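PDB 5H2D: KLLA0C04147p from Kluyveromyces lactis, which binds ergosterol through this OSBP-related (ORD) domain of a longer Osh1 protein and probably transfers sterols. Local coordinates for residues 91-96 and 308-313; 100-105 and 186-191; 198-203 and 403-408. All coordinates share one frame; numbering follows the deposited sequence.

Interaction 1 of 3, residues 91-96 and 308-313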
# COMPACT_ATOMS: atom_id res chain seq x y z
N SER A 91 13.78 -16.22 -5.03
CA SER A 91 14.35 -17.56 -5.01
C SER A 91 14.43 -18.21 -6.39
O SER A 91 15.06 -19.27 -6.52
CB SER A 91 13.54 -18.45 -4.07
OG SER A 91 12.30 -18.82 -4.66
N PHE A 92 13.82 -17.62 -7.41
CA PHE A 92 13.76 -18.24 -8.73
C PHE A 92 14.89 -17.74 -9.62
O PHE A 92 15.10 -16.53 -9.75
CB PHE A 92 12.39 -17.96 -9.38
CG PHE A 92 11.23 -18.46 -8.57
CD1 PHE A 92 11.22 -19.76 -8.08
CD2 PHE A 92 10.16 -17.63 -8.25
CE1 PHE A 92 10.17 -20.23 -7.31
CE2 PHE A 92 9.10 -18.10 -7.48
CZ PHE A 92 9.10 -19.39 -7.01
N GLU A 93 15.64 -18.67 -10.22
CA GLU A 93 16.76 -18.27 -11.07
C GLU A 93 16.28 -17.64 -12.37
O GLU A 93 16.97 -16.80 -12.95
CB GLU A 93 17.66 -19.47 -11.34
CG GLU A 93 16.94 -20.66 -11.96
CD GLU A 93 16.74 -20.50 -13.45
OE1 GLU A 93 17.48 -19.69 -14.05
OE2 GLU A 93 15.86 -21.19 -14.02
N ASP A 94 15.09 -18.01 -12.82
CA ASP A 94 14.53 -17.53 -14.08
C ASP A 94 13.93 -16.14 -13.88
O ASP A 94 12.98 -15.98 -13.10
CB ASP A 94 13.49 -18.54 -14.54
CG ASP A 94 12.72 -18.11 -15.77
OD1 ASP A 94 12.99 -17.04 -16.35
OD2 ASP A 94 11.81 -18.89 -16.17
N SER A 95 14.45 -15.13 -14.58
CA SER A 95 13.99 -13.77 -14.35
C SER A 95 12.52 -13.59 -14.70
O SER A 95 11.83 -12.78 -14.06
CB SER A 95 14.84 -12.76 -15.13
OG SER A 95 14.71 -12.94 -16.53
N THR A 96 12.01 -14.33 -15.70
CA THR A 96 10.60 -14.18 -16.06
C THR A 96 9.68 -14.76 -15.00
O THR A 96 8.55 -14.29 -14.84
CB THR A 96 10.31 -14.84 -17.42
OG1 THR A 96 10.42 -16.27 -17.31
CG2 THR A 96 11.27 -14.32 -18.47
N PRO A 308 5.84 -23.46 -8.61
CA PRO A 308 5.81 -23.25 -10.06
C PRO A 308 6.04 -24.53 -10.84
O PRO A 308 6.73 -25.45 -10.39
CB PRO A 308 6.95 -22.25 -10.30
CG PRO A 308 7.28 -21.69 -8.96
CD PRO A 308 6.94 -22.73 -7.96
N LYS A 309 5.47 -24.57 -12.03
CA LYS A 309 5.58 -25.70 -12.94
C LYS A 309 5.99 -25.20 -14.31
O LYS A 309 5.47 -24.19 -14.79
CB LYS A 309 4.25 -26.47 -13.04
CG LYS A 309 3.69 -27.00 -11.74
CD LYS A 309 4.59 -28.07 -11.12
CE LYS A 309 3.92 -28.70 -9.91
NZ LYS A 309 4.71 -29.83 -9.33
N TYR A 310 6.94 -25.89 -14.94
CA TYR A 310 7.41 -25.50 -16.26
C TYR A 310 6.80 -26.32 -17.38
O TYR A 310 7.06 -26.05 -18.56
CB TYR A 310 8.94 -25.58 -16.33
CG TYR A 310 9.64 -24.33 -15.81
CD1 TYR A 310 9.81 -24.12 -14.44
CD2 TYR A 310 10.10 -23.36 -16.68
CE1 TYR A 310 10.44 -22.99 -13.96
CE2 TYR A 310 10.73 -22.21 -16.21
CZ TYR A 310 10.89 -22.04 -14.85
OH TYR A 310 11.52 -20.91 -14.37
N ASP A 311 5.96 -27.31 -17.06
CA ASP A 311 5.41 -28.20 -18.08
C ASP A 311 4.09 -27.71 -18.65
O ASP A 311 3.50 -28.40 -19.49
CB ASP A 311 5.24 -29.61 -17.52
CG ASP A 311 4.33 -29.67 -16.30
OD1 ASP A 311 3.64 -28.67 -16.01
OD2 ASP A 311 4.29 -30.73 -15.64
N GLY A 312 3.60 -26.53 -18.23
CA GLY A 312 2.36 -26.01 -18.76
C GLY A 312 1.13 -26.35 -17.94
O GLY A 312 0.04 -25.88 -18.29
N THR A 313 1.26 -27.14 -16.89
CA THR A 313 0.12 -27.35 -16.00
C THR A 313 -0.04 -26.14 -15.08
O THR A 313 0.89 -25.36 -14.87
CB THR A 313 0.30 -28.62 -15.16
OG1 THR A 313 1.47 -28.51 -14.35
CG2 THR A 313 0.42 -29.85 -16.07
O HOH W 1 13.35 -20.33 -12.12
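Phe92 and Pro308 make the tight, apolar end of this contact: the two side chains come from opposite directions, and Pro308 CG meets the ring obliquely, 3.5 Å from Phe92 CZ. Leu97 and Tyr101 of helix 95-108 pack against both residues. Two residues further along each segment, the other meeting point is polar. Tyr310 OH donates to the anti lone pair of Asp94 OD2, 2.7 Å away, with the carboxylate and ring planes 34° apart. Asp94 is also the N-cap of helix 95-108, the helix that packs inside the β-barrel of this sterol-binding fold. The CG of Asp94 stands anti to the backbone N (chi1 174°), and Asp94 OD1 turns back to accept from Thr96 N (3.0 Å) and Thr96 OG1 (2.8 Å), both from the same face of the carboxylate. Replacing Asp94 by alanine removes both carboxylate oxygens, and would probably leave Thr96 N uncapped at the helix start and the Tyr310 hydroxyl without its acceptor. Toward the exposed side, where Glu93 and Tyr310 lie, the contact loosens to a water that accepts from Asp94 N and donates to Tyr310 OH and, over 3.3 Å, to Glu93 OE2.

Interaction 2 of 3, residues 100-105 and 186-191; sequences LYVAIF and WYLTIR
Leu188 overlaps the Phe105 ring along one side, its CD1 methyl lying 3.7 Å from Phe105 CD2 and just as far from CE2. The two side chains run at a slant to one another, and the methyl reaches the ring obliquely. Phe105 carries its CG anti to the backbone N (chi1 168°), which swings the ring off the helix toward the strand. One turn earlier, the two methyls of Val102 divide their contacts: CG1 lies 4.2 Å from Leu188 CD1, while CG2 faces Ile190, 4.2 Å from its CG1. Leu188 is thus shared between two helix residues three positions apart, and Ile190, the next inward-pointing residue of the strand, extends the apolar patch past Val102. Helix 95-108 is one of the helices packed inside the barrel of the OSBP-related domain; here it runs against the inner side of strand 178-190, with the local axes 11.2 Å apart and an angle of 142° between their N-to-C directions, nearer antiparallel than parallel. Its other flank, through Leu100 and Ile104, packs on strands 265-272 and 314-319. Leu86 of helix 84-90 touches both Phe105 and Leu188, adding a second helix to the same apolar cluster. No hydrogen bond crosses between helix and strand, and all four touching side chains are buried. The Phe105 side chain lies about 9 Å from the bound ergosterol, too far to touch it.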
# COMPACT_ATOMS: atom_id res chain seq x y z
N LEU A 100 6.80 -13.00 -12.80
CA LEU A 100 5.46 -13.53 -12.54
C LEU A 100 5.06 -13.30 -11.09
O LEU A 100 3.94 -12.85 -10.80
CB LEU A 100 5.41 -15.02 -12.88
CG LEU A 100 4.11 -15.75 -12.52
CD1 LEU A 100 2.94 -15.23 -13.36
CD2 LEU A 100 4.27 -17.25 -12.68
N TYR A 101 5.95 -13.62 -10.16
CA TYR A 101 5.62 -13.48 -8.75
C TYR A 101 5.59 -12.02 -8.31
O TYR A 101 4.76 -11.65 -7.48
CB TYR A 101 6.57 -14.33 -7.91
CG TYR A 101 6.13 -15.78 -7.84
CD1 TYR A 101 6.11 -16.57 -8.98
CD2 TYR A 101 5.72 -16.35 -6.65
CE1 TYR A 101 5.69 -17.89 -8.94
CE2 TYR A 101 5.29 -17.66 -6.59
CZ TYR A 101 5.29 -18.43 -7.74
OH TYR A 101 4.88 -19.75 -7.71
N VAL A 102 6.46 -11.17 -8.88
CA VAL A 102 6.34 -9.73 -8.65
C VAL A 102 4.97 -9.24 -9.09
O VAL A 102 4.29 -8.50 -8.37
CB VAL A 102 7.47 -8.96 -9.37
CG1 VAL A 102 7.15 -7.46 -9.45
CG2 VAL A 102 8.80 -9.17 -8.67
N ALA A 103 4.54 -9.65 -10.29
CA ALA A 103 3.24 -9.22 -10.81
C ALA A 103 2.11 -9.66 -9.90
O ALA A 103 1.20 -8.88 -9.61
CB ALA A 103 3.02 -9.79 -12.21
N ILE A 104 2.14 -10.92 -9.48
CA ILE A 104 1.04 -11.38 -8.63
C ILE A 104 1.10 -10.68 -7.27
O ILE A 104 0.06 -10.36 -6.70
CB ILE A 104 1.05 -12.91 -8.54
CG1 ILE A 104 0.67 -13.46 -9.93
CG2 ILE A 104 0.06 -13.40 -7.50
CD1 ILE A 104 0.91 -14.94 -10.12
N PHE A 105 2.31 -10.35 -6.78
CA PHE A 105 2.38 -9.47 -5.61
C PHE A 105 1.62 -8.16 -5.84
O PHE A 105 0.91 -7.69 -4.94
CB PHE A 105 3.83 -9.18 -5.25
CG PHE A 105 3.98 -8.06 -4.24
CD1 PHE A 105 3.74 -8.29 -2.89
CD2 PHE A 105 4.34 -6.78 -4.65
CE1 PHE A 105 3.86 -7.25 -1.96
CE2 PHE A 105 4.47 -5.75 -3.73
CZ PHE A 105 4.23 -5.98 -2.39
N TRP A 186 5.87 3.26 -8.74
CA TRP A 186 6.31 2.33 -7.71
C TRP A 186 7.54 1.57 -8.17
O TRP A 186 7.65 1.19 -9.34
CB TRP A 186 5.16 1.39 -7.34
CG TRP A 186 4.08 2.21 -6.72
CD1 TRP A 186 3.07 2.84 -7.38
CD2 TRP A 186 3.98 2.59 -5.35
NE1 TRP A 186 2.31 3.56 -6.48
CE2 TRP A 186 2.86 3.42 -5.23
CE3 TRP A 186 4.72 2.28 -4.20
CZ2 TRP A 186 2.45 3.96 -4.01
CZ3 TRP A 186 4.32 2.82 -2.99
CH2 TRP A 186 3.19 3.64 -2.90
N TYR A 187 8.47 1.36 -7.24
CA TYR A 187 9.80 0.81 -7.52
C TYR A 187 9.99 -0.43 -6.67
O TYR A 187 9.98 -0.34 -5.44
CB TYR A 187 10.89 1.82 -7.19
CG TYR A 187 10.95 3.07 -8.02
CD1 TYR A 187 10.01 4.09 -7.87
CD2 TYR A 187 11.99 3.27 -8.93
CE1 TYR A 187 10.08 5.25 -8.62
CE2 TYR A 187 12.07 4.44 -9.70
CZ TYR A 187 11.12 5.43 -9.53
OH TYR A 187 11.19 6.59 -10.28
N LEU A 188 10.24 -1.57 -7.30
CA LEU A 188 10.40 -2.82 -6.58
C LEU A 188 11.74 -3.42 -6.98
O LEU A 188 11.95 -3.71 -8.16
CB LEU A 188 9.23 -3.76 -6.86
CG LEU A 188 8.96 -4.83 -5.80
CD1 LEU A 188 7.52 -5.30 -5.85
CD2 LEU A 188 9.91 -6.00 -5.98
N THR A 189 12.65 -3.54 -6.02
CA THR A 189 14.00 -4.03 -6.25
C THR A 189 14.11 -5.44 -5.71
O THR A 189 13.73 -5.70 -4.57
CB THR A 189 15.03 -3.13 -5.56
OG1 THR A 189 14.95 -1.80 -6.09
CG2 THR A 189 16.45 -3.68 -5.79
N ILE A 190 14.62 -6.36 -6.53
CA ILE A 190 14.84 -7.74 -6.11
C ILE A 190 16.33 -8.00 -6.11
O ILE A 190 17.03 -7.62 -7.06
CB ILE A 190 14.12 -8.75 -7.02
CG1 ILE A 190 12.59 -8.62 -6.91
CG2 ILE A 190 14.56 -10.18 -6.65
CD1 ILE A 190 12.01 -9.15 -5.61
N ARG A 191 16.83 -8.63 -5.05
CA ARG A 191 18.19 -9.17 -4.98
C ARG A 191 18.10 -10.69 -5.12
O ARG A 191 17.87 -11.38 -4.12
CB ARG A 191 18.87 -8.78 -3.67
CG ARG A 191 19.35 -7.33 -3.64
CD ARG A 191 19.81 -6.90 -2.25
NE ARG A 191 18.69 -6.61 -1.36
CZ ARG A 191 17.99 -5.48 -1.38
NH1 ARG A 191 18.27 -4.53 -2.27
NH2 ARG A 191 16.99 -5.30 -0.53

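Interaction 3 of 3, residues 198-203 and 403-408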
# COMPACT_ATOMS: atom_id res chain seq x y z
N GLU A 198 21.26 -7.35 -8.74
CA GLU A 198 20.12 -6.58 -8.23
C GLU A 198 19.37 -5.95 -9.40
O GLU A 198 19.98 -5.38 -10.31
CB GLU A 198 20.62 -5.51 -7.26
CG GLU A 198 19.54 -4.69 -6.59
CD GLU A 198 20.11 -3.75 -5.54
OE1 GLU A 198 20.16 -4.14 -4.35
OE2 GLU A 198 20.51 -2.62 -5.89
N GLU A 199 18.04 -6.07 -9.38
CA GLU A 199 17.22 -5.66 -10.51
C GLU A 199 16.06 -4.79 -10.04
O GLU A 199 15.56 -4.95 -8.92
CB GLU A 199 16.68 -6.87 -11.28
CG GLU A 199 15.82 -7.79 -10.43
CD GLU A 199 15.48 -9.09 -11.11
OE1 GLU A 199 14.67 -9.85 -10.55
OE2 GLU A 199 16.04 -9.35 -12.20
N LEU A 200 15.62 -3.89 -10.91
CA LEU A 200 14.57 -2.92 -10.60
C LEU A 200 13.34 -3.16 -11.47
O LEU A 200 13.44 -3.14 -12.70
CB LEU A 200 15.06 -1.49 -10.81
CG LEU A 200 13.99 -0.40 -10.69
CD1 LEU A 200 13.48 -0.33 -9.25
CD2 LEU A 200 14.54 0.95 -11.14
N TYR A 201 12.18 -3.32 -10.83
CA TYR A 201 10.89 -3.34 -11.50
C TYR A 201 10.17 -2.03 -11.19
O TYR A 201 10.24 -1.53 -10.07
CB TYR A 201 10.04 -4.51 -11.02
CG TYR A 201 10.65 -5.89 -11.21
CD1 TYR A 201 11.56 -6.42 -10.29
CD2 TYR A 201 10.29 -6.67 -12.29
CE1 TYR A 201 12.09 -7.68 -10.46
CE2 TYR A 201 10.82 -7.93 -12.48
CZ TYR A 201 11.72 -8.43 -11.56
OH TYR A 201 12.25 -9.70 -11.75
N THR A 202 9.46 -1.47 -12.18
CA THR A 202 8.61 -0.32 -11.92
C THR A 202 7.23 -0.52 -12.55
O THR A 202 7.08 -1.23 -13.55
CB THR A 202 9.21 1.00 -12.44
OG1 THR A 202 9.43 0.91 -13.85
CG2 THR A 202 10.53 1.32 -11.75
N TYR A 203 6.22 0.13 -11.95
CA TYR A 203 4.84 0.05 -12.42
C TYR A 203 4.01 1.11 -11.72
O TYR A 203 4.46 1.72 -10.74
CB TYR A 203 4.25 -1.34 -12.17
CG TYR A 203 3.97 -1.62 -10.72
CD1 TYR A 203 4.99 -1.96 -9.85
CD2 TYR A 203 2.67 -1.52 -10.23
CE1 TYR A 203 4.72 -2.22 -8.50
CE2 TYR A 203 2.40 -1.77 -8.91
CZ TYR A 203 3.41 -2.11 -8.05
OH TYR A 203 3.08 -2.35 -6.74
N GLU A 403 14.12 13.86 -5.65
CA GLU A 403 15.31 13.74 -6.48
C GLU A 403 14.91 13.14 -7.81
O GLU A 403 13.77 12.70 -8.01
CB GLU A 403 16.38 12.88 -5.80
CG GLU A 403 16.85 13.40 -4.45
CD GLU A 403 17.77 14.60 -4.57
OE1 GLU A 403 18.24 15.09 -3.52
OE2 GLU A 403 18.03 15.05 -5.71
N ILE A 404 15.85 13.10 -8.75
CA ILE A 404 15.65 12.45 -10.04
C ILE A 404 16.23 11.05 -9.96
O ILE A 404 17.40 10.87 -9.60
CB ILE A 404 16.27 13.27 -11.18
CG1 ILE A 404 15.43 14.53 -11.42
CG2 ILE A 404 16.38 12.43 -12.43
CD1 ILE A 404 16.11 15.60 -12.25
N HIS A 405 15.40 10.05 -10.27
CA HIS A 405 15.88 8.68 -10.16
C HIS A 405 16.85 8.38 -11.30
O HIS A 405 16.58 8.73 -12.45
CB HIS A 405 14.72 7.68 -10.19
CG HIS A 405 15.13 6.31 -9.79
ND1 HIS A 405 15.66 5.40 -10.68
CD2 HIS A 405 15.16 5.71 -8.57
CE1 HIS A 405 15.97 4.29 -10.03
NE2 HIS A 405 15.67 4.45 -8.76
N PRO A 406 17.97 7.72 -11.00
CA PRO A 406 18.98 7.50 -12.05
C PRO A 406 18.54 6.56 -13.16
O PRO A 406 19.09 6.65 -14.26
CB PRO A 406 20.18 6.93 -11.27
CG PRO A 406 19.58 6.34 -10.04
CD PRO A 406 18.41 7.21 -9.69
N VAL A 407 17.59 5.67 -12.92
CA VAL A 407 17.16 4.71 -13.95
C VAL A 407 15.95 5.22 -14.71
O VAL A 407 15.95 5.27 -15.94
CB VAL A 407 16.88 3.33 -13.32
CG1 VAL A 407 16.32 2.38 -14.38
CG2 VAL A 407 18.13 2.77 -12.70
N THR A 408 14.88 5.60 -14.00
CA THR A 408 13.67 6.06 -14.66
C THR A 408 13.76 7.50 -15.14
O THR A 408 12.98 7.90 -16.00
CB THR A 408 12.48 5.95 -13.71
OG1 THR A 408 12.73 6.78 -12.56
CG2 THR A 408 12.29 4.52 -13.26
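Residues 199-203 form a regular strand, hydrogen-bonded through its backbone to strand 178-190 along one edge and to the end of strand 219-230 along the other. Residues 403-408 leave strand 400-404 at His405 and bend at 406-408, where the backbone angles are helical. The bend brings the chain over the strand, with the CA atoms of Leu200 and Val407 8.7 Å apart and those of Thr202 and Thr408 8.6 Å apart. Leu200 and Thr202, alternate residues of the strand, point toward the bend, whereas Tyr201 between them packs on helix 95-108 within the barrel. The Leu200 CD2 methyl does most of the touching: it meets His405 CE1 obliquely at 3.8 Å and faces Val407 CG1 tip to tip at 4.0 Å. Alongside, the methyls of Thr202 and Thr408 approach at a slant, CG2 to CG2, 4.0 Å apart. In each threonine the branch facing the other segment is CG2, anti to the carbonyl carbon, while Thr202 OG1 bonds to His231 and Thr408 OG1 to Tyr187. The imidazole is fixed from its own segment. Val407 N donates to His405 ND1 over 3.0 Å at 157°, the donor sitting 30° out of the imidazole plane, and Thr408 N adds a weak bond to the same atom. Tyr187 and Tyr412 also meet this ring. Because ND1 serves as an acceptor, a neutral His405 would probably carry its proton on NE2, and the bend presents carbon, not a polar atom, to the leucine and threonine methyls of the barrel's outer side.

Overall arrangement
After several N-terminal helices the chain reaches residues 91-96; the loop and N-cap leading into helix 95-108 take part in interaction 1, and the middle of the helix in interaction 2. Interaction 2 closes the shorter loop, at strand 178-190, and nests inside the long loop that interaction 1 closes just before strand 314-319. Strand 199-203 follows next and opens interaction 3, which closes only near the C-terminal end, at 403-408; it therefore crosses interaction 1 and stands in series with interaction 2. Strands 178-190 and 199-203 are sheet neighbours, with helix 95-108 on their inner face and the 403-408 bend on the outer one. Interactions 1 and 2 share that helix and touch through Tyr101.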